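Local coordinates for cupin type-2 domain-containing protein (Neisseria meningitidis, PDB 2I45) that is of unknown function but has a small cupin beta-barrel domain, a fold that in many relatives holds a metal ion or a small-molecule ligand, at residues Leu8-Pro21 with Phe31-His43. Sequence-based numbering, arbitrary orientation.
Sequences LKQHLAAIKEYWQP and FHLVKLLGDYGWH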
ATOM      1  N   LEU B   8      -3.368   6.103  -7.753  1.00 52.07           N
ATOM      2  CA  LEU B   8      -3.970   4.813  -7.963  1.00 51.50           C
ATOM      3  C   LEU B   8      -5.139   4.886  -8.913  1.00 51.88           C
ATOM      4  O   LEU B   8      -5.010   4.356 -10.021  1.00 52.45           O
ATOM      5  CB  LEU B   8      -4.347   4.176  -6.617  1.00 51.03           C
ATOM      6  CG  LEU B   8      -3.367   3.226  -5.897  1.00 51.62           C
ATOM      7  CD1 LEU B   8      -1.834   3.314  -6.337  1.00 45.12           C
ATOM      8  CD2 LEU B   8      -3.545   3.258  -4.382  1.00 50.85           C
ATOM      9  N   LYS B   9      -6.246   5.543  -8.536  1.00 52.05           N
ATOM     10  CA  LYS B   9      -7.444   5.548  -9.399  1.00 52.72           C
ATOM     11  C   LYS B   9      -7.130   5.937 -10.855  1.00 52.36           C
ATOM     12  O   LYS B   9      -7.382   5.184 -11.804  1.00 52.13           O
ATOM     13  CB  LYS B   9      -8.565   6.454  -8.864  1.00 53.75           C
ATOM     14  CG  LYS B   9      -9.148   6.062  -7.487  1.00 57.65           C
ATOM     15  CD  LYS B   9      -9.917   4.729  -7.485  1.00 59.07           C
ATOM     16  CE  LYS B   9     -11.243   4.836  -6.700  1.00 63.46           C
ATOM     17  NZ  LYS B   9     -12.155   6.054  -7.048  1.00 63.71           N
ATOM     18  N   GLN B  10      -6.560   7.105 -11.035  1.00 52.53           N
ATOM     19  CA  GLN B  10      -6.267   7.511 -12.366  1.00 53.54           C
ATOM     20  C   GLN B  10      -5.281   6.542 -13.104  1.00 53.78           C
ATOM     21  O   GLN B  10      -5.513   6.261 -14.287  1.00 54.07           O
ATOM     22  CB  GLN B  10      -5.906   9.004 -12.436  1.00 53.70           C
ATOM     23  CG  GLN B  10      -4.427   9.275 -12.556  1.00 57.93           C
ATOM     24  CD  GLN B  10      -4.062  10.724 -12.267  1.00 61.53           C
ATOM     25  OE1 GLN B  10      -2.890  11.103 -12.440  1.00 62.94           O
ATOM     26  NE2 GLN B  10      -5.047  11.538 -11.812  1.00 58.50           N
ATOM     27  N   HIS B  11      -4.243   6.004 -12.445  1.00 52.69           N
ATOM     28  CA  HIS B  11      -3.396   4.991 -13.129  1.00 52.57           C
ATOM     29  C   HIS B  11      -4.187   3.732 -13.566  1.00 52.92           C
ATOM     30  O   HIS B  11      -3.993   3.151 -14.660  1.00 53.62           O
ATOM     31  CB  HIS B  11      -2.204   4.572 -12.268  1.00 51.77           C
ATOM     32  CG  HIS B  11      -1.030   5.476 -12.394  1.00 51.24           C
ATOM     33  ND1 HIS B  11       0.122   5.109 -13.034  1.00 55.16           N
ATOM     34  CD2 HIS B  11      -0.824   6.743 -11.968  1.00 54.14           C
ATOM     35  CE1 HIS B  11       0.992   6.106 -13.003  1.00 53.92           C
ATOM     36  NE2 HIS B  11       0.440   7.114 -12.365  1.00 52.03           N
ATOM     37  N   LEU B  12      -5.080   3.301 -12.697  1.00 52.08           N
ATOM     38  CA  LEU B  12      -5.817   2.117 -12.993  1.00 51.97           C
ATOM     39  C   LEU B  12      -6.776   2.387 -14.148  1.00 51.77           C
ATOM     40  O   LEU B  12      -6.732   1.672 -15.138  1.00 52.08           O
ATOM     41  CB  LEU B  12      -6.548   1.611 -11.744  1.00 51.99           C
ATOM     42  CG  LEU B  12      -6.121   0.508 -10.774  1.00 52.03           C
ATOM     43  CD1 LEU B  12      -4.609   0.262 -10.683  1.00 50.93           C
ATOM     44  CD2 LEU B  12      -6.703   0.925  -9.400  1.00 47.18           C
ATOM     45  N   ALA B  13      -7.634   3.401 -14.018  1.00 51.29           N
ATOM     46  CA  ALA B  13      -8.530   3.790 -15.109  1.00 51.15           C
ATOM     47  C   ALA B  13      -7.865   3.756 -16.498  1.00 51.21           C
ATOM     48  O   ALA B  13      -8.540   3.433 -17.470  1.00 51.23           O
ATOM     49  CB  ALA B  13      -9.175   5.154 -14.842  1.00 50.63           C
ATOM     50  N   ALA B  14      -6.550   4.013 -16.583  1.00 51.09           N
ATOM     51  CA  ALA B  14      -5.814   4.008 -17.878  1.00 50.89           C
ATOM     52  C   ALA B  14      -5.598   2.611 -18.439  1.00 51.17           C
ATOM     53  O   ALA B  14      -5.328   2.436 -19.633  1.00 51.07           O
ATOM     54  CB  ALA B  14      -4.452   4.718 -17.750  1.00 50.36           C
ATOM     55  N   ILE B  15      -5.703   1.612 -17.569  1.00 51.30           N
ATOM     56  CA  ILE B  15      -5.420   0.246 -17.954  1.00 51.31           C
ATOM     57  C   ILE B  15      -6.761  -0.452 -18.125  1.00 51.93           C
ATOM     58  O   ILE B  15      -7.519  -0.614 -17.193  1.00 51.77           O
ATOM     59  CB  ILE B  15      -4.401  -0.449 -16.984  1.00 50.82           C
ATOM     60  CG1 ILE B  15      -4.926  -1.760 -16.451  1.00 51.74           C
ATOM     61  CG2 ILE B  15      -4.087   0.410 -15.763  1.00 49.91           C
ATOM     62  CD1 ILE B  15      -4.703  -2.912 -17.382  1.00 57.48           C
ATOM     63  N   LYS B  16      -7.062  -0.825 -19.356  1.00 53.25           N
ATOM     64  CA  LYS B  16      -8.371  -1.407 -19.688  1.00 54.41           C
ATOM     65  C   LYS B  16      -8.177  -2.842 -20.180  1.00 53.56           C
ATOM     66  O   LYS B  16      -9.060  -3.381 -20.818  1.00 53.75           O
ATOM     67  CB  LYS B  16      -9.151  -0.515 -20.715  1.00 54.76           C
ATOM     68  CG  LYS B  16     -10.689  -0.345 -20.389  1.00 55.67           C
ATOM     69  CD  LYS B  16     -11.615  -0.373 -21.691  1.00 56.36           C
ATOM     70  CE  LYS B  16     -12.888  -1.300 -21.586  1.00 55.84           C
ATOM     71  NZ  LYS B  16     -12.902  -2.576 -22.427  1.00 51.26           N
ATOM     72  N   GLU B  17      -7.009  -3.431 -19.863  1.00 53.48           N
ATOM     73  CA  GLU B  17      -6.618  -4.827 -20.217  1.00 53.40           C
ATOM     74  C   GLU B  17      -6.536  -5.687 -18.971  1.00 52.65           C
ATOM     75  O   GLU B  17      -6.569  -5.163 -17.873  1.00 53.52           O
ATOM     76  CB  GLU B  17      -5.257  -4.876 -20.947  1.00 53.96           C
ATOM     77  CG  GLU B  17      -5.334  -4.769 -22.475  1.00 55.01           C
ATOM     78  CD  GLU B  17      -6.542  -5.504 -23.067  1.00 60.37           C
ATOM     79  OE1 GLU B  17      -6.810  -6.700 -22.721  1.00 62.32           O
ATOM     80  OE2 GLU B  17      -7.241  -4.874 -23.893  1.00 61.97           O
ATOM     81  N   TYR B  18      -6.397  -6.995 -19.084  1.00 51.19           N
ATOM     82  CA  TYR B  18      -6.707  -7.747 -17.907  1.00 49.99           C
ATOM     83  C   TYR B  18      -5.714  -8.492 -17.142  1.00 50.91           C
ATOM     84  O   TYR B  18      -5.929  -8.701 -15.978  1.00 51.38           O
ATOM     85  CB  TYR B  18      -7.897  -8.650 -18.086  1.00 49.82           C
ATOM     86  CG  TYR B  18      -9.090  -8.108 -17.374  1.00 46.72           C
ATOM     87  CD1 TYR B  18     -10.194  -7.648 -18.086  1.00 47.39           C
ATOM     88  CD2 TYR B  18      -9.101  -8.007 -16.027  1.00 43.41           C
ATOM     89  CE1 TYR B  18     -11.305  -7.137 -17.464  1.00 46.69           C
ATOM     90  CE2 TYR B  18     -10.222  -7.500 -15.383  1.00 47.40           C
ATOM     91  CZ  TYR B  18     -11.311  -7.076 -16.119  1.00 46.47           C
ATOM     92  OH  TYR B  18     -12.394  -6.577 -15.505  1.00 47.20           O
ATOM     93  N   TRP B  19      -4.672  -9.008 -17.725  1.00 51.28           N
ATOM     94  CA  TRP B  19      -3.697  -9.558 -16.803  1.00 51.42           C
ATOM     95  C   TRP B  19      -2.489  -8.863 -17.282  1.00 52.66           C
ATOM     96  O   TRP B  19      -1.479  -9.483 -17.602  1.00 52.79           O
ATOM     97  CB  TRP B  19      -3.652 -11.104 -16.833  1.00 50.12           C
ATOM     98  CG  TRP B  19      -4.871 -11.699 -16.126  1.00 49.40           C
ATOM     99  CD1 TRP B  19      -6.213 -11.648 -16.559  1.00 48.94           C
ATOM    100  CD2 TRP B  19      -4.895 -12.364 -14.858  1.00 45.07           C
ATOM    101  NE1 TRP B  19      -7.036 -12.252 -15.623  1.00 48.55           N
ATOM    102  CE2 TRP B  19      -6.266 -12.703 -14.579  1.00 45.84           C
ATOM    103  CE3 TRP B  19      -3.917 -12.706 -13.942  1.00 43.52           C
ATOM    104  CZ2 TRP B  19      -6.656 -13.377 -13.427  1.00 46.29           C
ATOM    105  CZ3 TRP B  19      -4.306 -13.358 -12.773  1.00 48.12           C
ATOM    106  CH2 TRP B  19      -5.676 -13.687 -12.522  1.00 48.11           C
ATOM    107  N   GLN B  20      -2.638  -7.538 -17.397  1.00 53.83           N
ATOM    108  CA  GLN B  20      -1.574  -6.707 -17.968  1.00 54.22           C
ATOM    109  C   GLN B  20      -1.067  -5.613 -17.043  1.00 54.28           C
ATOM    110  O   GLN B  20      -1.469  -4.468 -17.114  1.00 54.16           O
ATOM    111  CB  GLN B  20      -1.920  -6.276 -19.377  1.00 53.80           C
ATOM    112  CG  GLN B  20      -1.591  -7.407 -20.288  1.00 55.10           C
ATOM    113  CD  GLN B  20      -2.415  -7.435 -21.556  1.00 59.88           C
ATOM    114  OE1 GLN B  20      -2.714  -8.517 -22.098  1.00 60.43           O
ATOM    115  NE2 GLN B  20      -2.767  -6.255 -22.063  1.00 62.02           N
ATOM    116  N   PRO B  21      -0.136  -5.996 -16.156  1.00 55.52           N
ATOM    117  CA  PRO B  21       0.340  -5.093 -15.127  1.00 55.55           C
ATOM    118  C   PRO B  21       1.002  -3.918 -15.777  1.00 55.73           C
ATOM    119  O   PRO B  21       1.741  -4.107 -16.735  1.00 55.80           O
ATOM    120  CB  PRO B  21       1.403  -5.934 -14.396  1.00 55.57           C
ATOM    121  CG  PRO B  21       1.853  -6.943 -15.415  1.00 55.24           C
ATOM    122  CD  PRO B  21       0.577  -7.294 -16.109  1.00 54.98           C
ATOM    123  N   PHE B  31       5.970  -0.910  -8.119  1.00 47.20           N
ATOM    124  CA  PHE B  31       4.488  -1.084  -7.996  1.00 47.05           C
ATOM    125  C   PHE B  31       3.981  -1.684  -9.270  1.00 46.78           C
ATOM    126  O   PHE B  31       4.343  -1.223 -10.369  1.00 45.48           O
ATOM    127  CB  PHE B  31       3.745   0.205  -7.641  1.00 46.18           C
ATOM    128  CG  PHE B  31       4.303   0.929  -6.419  1.00 48.36           C
ATOM    129  CD1 PHE B  31       3.656   0.876  -5.187  1.00 52.65           C
ATOM    130  CD2 PHE B  31       5.464   1.659  -6.484  1.00 50.25           C
ATOM    131  CE1 PHE B  31       4.154   1.541  -4.047  1.00 49.32           C
ATOM    132  CE2 PHE B  31       5.975   2.294  -5.336  1.00 51.59           C
ATOM    133  CZ  PHE B  31       5.305   2.244  -4.135  1.00 50.37           C
ATOM    134  N   HIS B  32       3.198  -2.751  -9.109  1.00 47.51           N
ATOM    135  CA  HIS B  32       2.489  -3.366 -10.196  1.00 49.15           C
ATOM    136  C   HIS B  32       0.989  -2.998 -10.060  1.00 49.70           C
ATOM    137  O   HIS B  32       0.382  -3.156  -8.975  1.00 49.28           O
ATOM    138  CB  HIS B  32       2.700  -4.863 -10.126  1.00 49.98           C
ATOM    139  CG  HIS B  32       4.104  -5.307 -10.417  1.00 53.81           C
ATOM    140  ND1 HIS B  32       4.411  -6.179 -11.442  1.00 57.77           N
ATOM    141  CD2 HIS B  32       5.285  -4.998  -9.825  1.00 57.96           C
ATOM    142  CE1 HIS B  32       5.720  -6.392 -11.464  1.00 58.86           C
ATOM    143  NE2 HIS B  32       6.275  -5.686 -10.490  1.00 58.37           N
ATOM    144  N   LEU B  33       0.406  -2.458 -11.125  1.00 50.61           N
ATOM    145  CA  LEU B  33      -1.058  -2.206 -11.142  1.00 51.92           C
ATOM    146  C   LEU B  33      -1.594  -3.086 -12.251  1.00 52.60           C
ATOM    147  O   LEU B  33      -1.100  -3.029 -13.369  1.00 52.74           O
ATOM    148  CB  LEU B  33      -1.443  -0.742 -11.401  1.00 51.56           C
ATOM    149  CG  LEU B  33      -0.716   0.378 -10.640  1.00 50.90           C
ATOM    150  CD1 LEU B  33      -0.910   1.757 -11.199  1.00 50.46           C
ATOM    151  CD2 LEU B  33      -1.077   0.361  -9.241  1.00 53.31           C
ATOM    152  N   VAL B  34      -2.580  -3.919 -11.914  1.00 52.93           N
ATOM    153  CA  VAL B  34      -3.073  -4.942 -12.823  1.00 52.72           C
ATOM    154  C   VAL B  34      -4.490  -5.150 -12.485  1.00 52.52           C
ATOM    155  O   VAL B  34      -4.878  -4.930 -11.349  1.00 53.90           O
ATOM    156  CB  VAL B  34      -2.535  -6.302 -12.496  1.00 53.07           C
ATOM    157  CG1 VAL B  34      -2.366  -7.105 -13.774  1.00 50.64           C
ATOM    158  CG2 VAL B  34      -1.311  -6.187 -11.686  1.00 52.76           C
ATOM    159  N   LYS B  35      -5.269  -5.643 -13.435  1.00 51.92           N
ATOM    160  CA  LYS B  35      -6.636  -5.937 -13.120  1.00 50.93           C
ATOM    161  C   LYS B  35      -6.792  -7.411 -13.303  1.00 50.46           C
ATOM    162  O   LYS B  35      -6.223  -7.928 -14.188  1.00 50.19           O
ATOM    163  CB  LYS B  35      -7.546  -5.130 -14.011  1.00 50.41           C
ATOM    164  CG  LYS B  35      -7.472  -3.629 -13.703  1.00 52.50           C
ATOM    165  CD  LYS B  35      -8.621  -2.802 -14.398  1.00 51.22           C
ATOM    166  CE  LYS B  35      -8.448  -1.318 -14.145  1.00 50.07           C
ATOM    167  NZ  LYS B  35      -9.532  -0.437 -14.741  1.00 53.44           N
ATOM    168  N   LEU B  36      -7.569  -8.063 -12.429  1.00 51.50           N
ATOM    169  CA  LEU B  36      -7.800  -9.512 -12.338  1.00 50.92           C
ATOM    170  C   LEU B  36      -9.262  -9.913 -12.529  1.00 50.42           C
ATOM    171  O   LEU B  36     -10.178  -9.260 -11.964  1.00 50.92           O
ATOM    172  CB  LEU B  36      -7.443  -9.946 -10.932  1.00 51.53           C
ATOM    173  CG  LEU B  36      -6.050 -10.511 -10.759  1.00 54.79           C
ATOM    174  CD1 LEU B  36      -4.931  -9.899 -11.666  1.00 55.34           C
ATOM    175  CD2 LEU B  36      -5.683 -10.434  -9.317  1.00 54.56           C
ATOM    176  N   LEU B  37      -9.462 -10.998 -13.295  1.00 48.07           N
ATOM    177  CA  LEU B  37     -10.753 -11.617 -13.530  1.00 46.08           C
ATOM    178  C   LEU B  37     -10.502 -13.129 -13.725  1.00 46.21           C
ATOM    179  O   LEU B  37      -9.451 -13.499 -14.233  1.00 45.00           O
ATOM    180  CB  LEU B  37     -11.408 -10.994 -14.742  1.00 44.46           C
ATOM    181  CG  LEU B  37     -12.900 -11.349 -14.916  1.00 43.26           C
ATOM    182  CD1 LEU B  37     -13.715 -11.121 -13.669  1.00 40.35           C
ATOM    183  CD2 LEU B  37     -13.547 -10.567 -16.036  1.00 38.71           C
ATOM    184  N   GLY B  38     -11.432 -13.984 -13.284  1.00 46.46           N
ATOM    185  CA  GLY B  38     -11.199 -15.457 -13.210  1.00 46.89           C
ATOM    186  C   GLY B  38      -9.834 -15.784 -12.623  1.00 47.50           C
ATOM    187  O   GLY B  38      -9.456 -15.175 -11.648  1.00 47.60           O
ATOM    188  N   ASP B  39      -9.064 -16.699 -13.231  1.00 47.98           N
ATOM    189  CA  ASP B  39      -7.655 -16.866 -12.867  1.00 48.02           C
ATOM    190  C   ASP B  39      -6.798 -17.393 -13.982  1.00 48.39           C
ATOM    191  O   ASP B  39      -7.285 -17.745 -15.061  1.00 47.94           O
ATOM    192  CB  ASP B  39      -7.514 -17.853 -11.718  1.00 49.05           C
ATOM    193  CG  ASP B  39      -8.149 -19.213 -12.055  1.00 51.07           C
ATOM    194  OD1 ASP B  39      -9.414 -19.321 -11.933  1.00 53.29           O
ATOM    195  OD2 ASP B  39      -7.399 -20.134 -12.444  1.00 45.98           O
ATOM    196  N   TYR B  40      -5.491 -17.475 -13.704  1.00 48.47           N
ATOM    197  CA  TYR B  40      -4.559 -17.992 -14.682  1.00 48.19           C
ATOM    198  C   TYR B  40      -3.719 -19.046 -14.084  1.00 47.10           C
ATOM    199  O   TYR B  40      -2.567 -19.184 -14.477  1.00 46.53           O
ATOM    200  CB  TYR B  40      -3.632 -16.905 -15.238  1.00 49.37           C
ATOM    201  CG  TYR B  40      -4.139 -16.317 -16.524  1.00 52.24           C
ATOM    202  CD1 TYR B  40      -5.176 -15.367 -16.485  1.00 53.20           C
ATOM    203  CD2 TYR B  40      -3.649 -16.721 -17.782  1.00 53.17           C
ATOM    204  CE1 TYR B  40      -5.704 -14.795 -17.598  1.00 48.71           C
ATOM    205  CE2 TYR B  40      -4.196 -16.119 -18.960  1.00 54.40           C
ATOM    206  CZ  TYR B  40      -5.238 -15.148 -18.808  1.00 52.67           C
ATOM    207  OH  TYR B  40      -5.866 -14.470 -19.824  1.00 55.04           O
ATOM    208  N   GLY B  41      -4.266 -19.753 -13.109  1.00 45.85           N
ATOM    209  CA  GLY B  41      -3.525 -20.830 -12.477  1.00 45.81           C
ATOM    210  C   GLY B  41      -2.545 -20.405 -11.386  1.00 46.92           C
ATOM    211  O   GLY B  41      -2.711 -19.362 -10.751  1.00 46.17           O
ATOM    212  N   TRP B  42      -1.549 -21.263 -11.123  1.00 46.93           N
ATOM    213  CA  TRP B  42      -0.710 -21.080  -9.979  1.00 46.55           C
ATOM    214  C   TRP B  42       0.471 -20.263 -10.429  1.00 48.58           C
ATOM    215  O   TRP B  42       0.917 -20.434 -11.525  1.00 48.71           O
ATOM    216  CB  TRP B  42      -0.293 -22.451  -9.400  1.00 45.16           C
ATOM    217  CG  TRP B  42      -1.440 -23.183  -8.785  1.00 40.16           C
ATOM    218  CD1 TRP B  42      -2.340 -23.916  -9.432  1.00 38.65           C
ATOM    219  CD2 TRP B  42      -1.817 -23.183  -7.406  1.00 38.04           C
ATOM    220  NE1 TRP B  42      -3.312 -24.366  -8.566  1.00 39.93           N
ATOM    221  CE2 TRP B  42      -3.009 -23.942  -7.305  1.00 40.36           C
ATOM    222  CE3 TRP B  42      -1.274 -22.591  -6.236  1.00 35.26           C
ATOM    223  CZ2 TRP B  42      -3.676 -24.168  -6.071  1.00 41.37           C
ATOM    224  CZ3 TRP B  42      -1.909 -22.813  -5.016  1.00 39.31           C
ATOM    225  CH2 TRP B  42      -3.115 -23.582  -4.940  1.00 41.28           C
ATOM    226  N   HIS B  43       0.971 -19.369  -9.589  1.00 51.56           N
ATOM    227  CA  HIS B  43       2.272 -18.739  -9.818  1.00 54.76           C
ATOM    228  C   HIS B  43       2.989 -18.909  -8.534  1.00 55.25           C
ATOM    229  O   HIS B  43       2.327 -19.147  -7.516  1.00 55.77           O
ATOM    230  CB  HIS B  43       2.148 -17.211  -9.998  1.00 55.16           C
ATOM    231  CG  HIS B  43       1.032 -16.794 -10.895  1.00 60.38           C
ATOM    232  ND1 HIS B  43      -0.299 -17.001 -10.582  1.00 66.02           N
ATOM    233  CD2 HIS B  43       1.037 -16.160 -12.094  1.00 64.82           C
ATOM    234  CE1 HIS B  43      -1.063 -16.517 -11.551  1.00 65.53           C
ATOM    235  NE2 HIS B  43      -0.278 -15.998 -12.479  1.00 65.76           N
TER
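Trp19 is gripped on both faces by 31-43. Leu36 CD1 sits over one face, 3.7 Å from the centroid of the Trp19 six-membered ring, a CH-pi contact. On the opposite face Tyr40 presents its edge, with centroids 4.4 Å apart for the Tyr40 ring and the Trp19 five-membered ring and planes at 55°, an edge-to-face pair. At the indole edge, Trp19 NE1 gives a weak, bent hydrogen bond to Leu37 O (3.1 Å, 127°). Tyr18 takes Leu37 CB over one face, a CH-pi contact 4.1 Å from its ring centroid, with Lys35 O at the ring edge.

The Lys35 side chain, extended beyond CG (chi2 -168°), slides past Ile15 in the opposite direction and brings NZ within 3.2 Å of Ile15 O, a weak hydrogen bond. Two residues earlier, Leu33 meets the helix: Leu12 CD1 packs 3.4 Å from Leu33 CB, and Leu33 CD1 lies against His11 CB. Pro21 and Val34 lie side by side, Val34 CG1 against Pro21 CD and CG2 against Pro21 CB.

Helix 8-13 crosses strand 29-37 at a slant, and the loop after it passes over that strand, which pairs antiparallel with strands 22-26 and 92-99 in the cupin barrel. Leu12 also reaches Ser94 and Val55, while Leu8 touches Phe53 of its own chain and Phe53 of the second subunit.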